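Local coordinates for ssDNA binding protein (Aeropyrum pernix, PDB 4PSN), which probably binds single-stranded DNA, entrapping it in a tunnel system formed between the subunits of its assembly, at residues C[20-23]-C[24-28]. Sequence-based numbering, arbitrary orientation.
Sequences KVRR and VLFAQ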
ATOM      1  N   LYS C  20      -7.869   8.487   6.109  1.00 22.62           N
ATOM      2  CA  LYS C  20      -6.467   8.096   5.985  1.00 21.02           C
ATOM      3  C   LYS C  20      -5.742   8.463   7.272  1.00 22.52           C
ATOM      4  O   LYS C  20      -4.986   7.667   7.834  1.00 24.50           O
ATOM      5  CB  LYS C  20      -5.819   8.791   4.780  1.00 23.28           C
ATOM      6  CG  LYS C  20      -4.414   8.294   4.440  1.00 25.58           C
ATOM      7  CD  LYS C  20      -4.379   6.773   4.328  1.00 31.84           C
ATOM      8  CE  LYS C  20      -3.288   6.265   3.396  1.00 43.27           C
ATOM      9  NZ  LYS C  20      -3.809   6.108   2.000  1.00 51.48           N
ATOM     10  N   VAL C  21      -5.983   9.682   7.740  1.00 20.43           N
ATOM     11  CA  VAL C  21      -5.392  10.159   8.979  1.00 23.01           C
ATOM     12  C   VAL C  21      -5.743   9.225  10.141  1.00 26.93           C
ATOM     13  O   VAL C  21      -4.873   8.803  10.889  1.00 24.64           O
ATOM     14  CB  VAL C  21      -5.842  11.609   9.289  1.00 25.62           C
ATOM     15  CG1 VAL C  21      -5.562  11.959  10.739  1.00 24.80           C
ATOM     16  CG2 VAL C  21      -5.124  12.589   8.355  1.00 26.91           C
ATOM     17  N   ARG C  22      -7.022   8.899  10.274  1.00 25.82           N
ATOM     18  CA  ARG C  22      -7.491   8.029  11.352  1.00 22.03           C
ATOM     19  C   ARG C  22      -6.876   6.634  11.225  1.00 25.93           C
ATOM     20  O   ARG C  22      -6.400   6.070  12.196  1.00 23.38           O
ATOM     21  CB  ARG C  22      -9.018   7.930  11.311  1.00 21.43           C
ATOM     22  CG  ARG C  22      -9.657   7.135  12.467  1.00 26.25           C
ATOM     23  CD  ARG C  22     -11.188   7.099  12.336  1.00 24.41           C
ATOM     24  NE  ARG C  22     -11.844   6.924  13.637  1.00 31.29           N
ATOM     25  CZ  ARG C  22     -12.155   5.743  14.150  1.00 32.36           C
ATOM     26  NH1 ARG C  22     -11.871   4.637  13.475  1.00 33.04           N
ATOM     27  NH2 ARG C  22     -12.740   5.664  15.334  1.00 33.29           N
ATOM     28  N   ARG C  23      -6.876   6.074  10.026  1.00 22.34           N
ATOM     29  CA  ARG C  23      -6.358   4.717   9.865  1.00 28.21           C
ATOM     30  C   ARG C  23      -4.861   4.591  10.143  1.00 31.27           C
ATOM     31  O   ARG C  23      -4.419   3.622  10.766  1.00 28.34           O
ATOM     32  CB  ARG C  23      -6.710   4.164   8.482  1.00 26.32           C
ATOM     33  CG  ARG C  23      -8.189   3.831   8.373  1.00 35.57           C
ATOM     34  CD  ARG C  23      -8.584   3.424   6.967  1.00 45.12           C
ATOM     35  NE  ARG C  23     -10.029   3.242   6.857  1.00 52.91           N
ATOM     36  CZ  ARG C  23     -10.688   3.171   5.705  1.00 57.25           C
ATOM     37  NH1 ARG C  23     -10.029   3.268   4.559  1.00 59.61           N
ATOM     38  NH2 ARG C  23     -12.003   3.009   5.697  1.00 54.88           N
ATOM     39  N   VAL C  24      -4.086   5.569   9.677  1.00 29.47           N
ATOM     40  CA  VAL C  24      -2.651   5.574   9.909  1.00 27.55           C
ATOM     41  C   VAL C  24      -2.332   5.735  11.407  1.00 28.59           C
ATOM     42  O   VAL C  24      -1.431   5.079  11.935  1.00 28.00           O
ATOM     43  CB  VAL C  24      -1.954   6.679   9.080  1.00 26.95           C
ATOM     44  CG1 VAL C  24      -0.491   6.835   9.494  1.00 27.63           C
ATOM     45  CG2 VAL C  24      -2.078   6.388   7.571  1.00 27.93           C
ATOM     46  N   LEU C  25      -3.070   6.602  12.096  1.00 25.04           N
ATOM     47  CA  LEU C  25      -2.805   6.825  13.518  1.00 28.66           C
ATOM     48  C   LEU C  25      -3.095   5.557  14.315  1.00 29.44           C
ATOM     49  O   LEU C  25      -2.340   5.187  15.216  1.00 33.88           O
ATOM     50  CB  LEU C  25      -3.638   7.977  14.064  1.00 22.96           C
ATOM     51  CG  LEU C  25      -3.250   8.388  15.481  1.00 27.80           C
ATOM     52  CD1 LEU C  25      -1.801   8.871  15.485  1.00 32.83           C
ATOM     53  CD2 LEU C  25      -4.169   9.488  15.999  1.00 24.23           C
ATOM     54  N   PHE C  26      -4.192   4.892  13.978  1.00 23.91           N
ATOM     55  CA  PHE C  26      -4.521   3.643  14.637  1.00 27.33           C
ATOM     56  C   PHE C  26      -3.464   2.571  14.370  1.00 26.16           C
ATOM     57  O   PHE C  26      -3.098   1.830  15.273  1.00 30.57           O
ATOM     58  CB  PHE C  26      -5.913   3.157  14.235  1.00 25.21           C
ATOM     59  CG  PHE C  26      -7.002   3.601  15.175  1.00 32.00           C
ATOM     60  CD1 PHE C  26      -7.201   2.943  16.387  1.00 34.81           C
ATOM     61  CD2 PHE C  26      -7.834   4.666  14.847  1.00 31.16           C
ATOM     62  CE1 PHE C  26      -8.197   3.349  17.261  1.00 32.72           C
ATOM     63  CE2 PHE C  26      -8.835   5.075  15.709  1.00 35.19           C
ATOM     64  CZ  PHE C  26      -9.017   4.413  16.928  1.00 36.21           C
ATOM     65  N   ALA C  27      -2.982   2.488  13.137  1.00 30.20           N
ATOM     66  CA  ALA C  27      -1.963   1.495  12.788  1.00 32.94           C
ATOM     67  C   ALA C  27      -0.677   1.739  13.568  1.00 33.30           C
ATOM     68  O   ALA C  27      -0.048   0.794  14.048  1.00 37.74           O
ATOM     69  CB  ALA C  27      -1.685   1.502  11.298  1.00 34.57           C
ATOM     70  N   GLN C  28      -0.297   3.006  13.704  1.00 25.95           N
ATOM     71  CA  GLN C  28       0.933   3.363  14.395  1.00 26.98           C
ATOM     72  C   GLN C  28       0.842   3.180  15.907  1.00 30.58           C
ATOM     73  O   GLN C  28       1.852   2.976  16.570  1.00 34.03           O
ATOM     74  CB  GLN C  28       1.336   4.812  14.079  1.00 27.29           C
ATOM     75  CG  GLN C  28       1.762   5.047  12.625  1.00 25.28           C
ATOM     76  CD  GLN C  28       2.391   6.406  12.433  1.00 30.99           C
ATOM     77  OE1 GLN C  28       2.283   7.272  13.296  1.00 34.60           O
ATOM     78  NE2 GLN C  28       3.072   6.596  11.311  1.00 27.71           N
TER
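Arg22 and Phe26, one turn apart on helix 17-28, run side by side and point the same way. The Arg22 chain leaves with CG anti to the backbone N (chi1 -175°) and stays extended to NE, which carries its guanidinium across the rim of the phenyl ring. There CE2 of Phe26 sits over the centre of one guanidinium face, 3.7 Å from CZ of Arg22. The two planes are 42° apart, so a single ring corner, CE2, leans on the guanidinium and no parallel stack forms. Nearer the backbone, CD2 of Phe26 lies 3.9 Å from CG of Arg22, while O of Arg22 comes in tighter, 3.3 Å from CD2 in the plane of the ring at its edge. The same oxygen accepts a hydrogen bond from the backbone N of Phe26 at 3.1 Å, one of four successive i to i+4 alpha-helical bonds that join 20-23 to 24-28. In the fold, this short helix packs between strand 6-13 and helix 40-61: the buried Val21 and Leu25 touch Thr9 and Leu7 on the strand, and Asn51 and Ala47 on the helix. Between side chains the other flank is looser: Lys20, bent at chi2 (51°), brings CD to 4.0 Å from CG2 of Val24, although that methyl is also pressed to 3.2 Å from O of Lys20, and the methyl of the exposed Ala27 meets little more than O of Arg23, at 3.5 Å. The arginine ends turn to the assembly, where NH2 of Arg22 donates to Asn203 O of the second subunit and NH2 of Arg23 forms a salt bridge with Glu205 of that subunit. A leucine in place of Arg22 would probably leave the Asn203 carbonyl of the second subunit without this donor and take the flat group away from CE2 of Phe26.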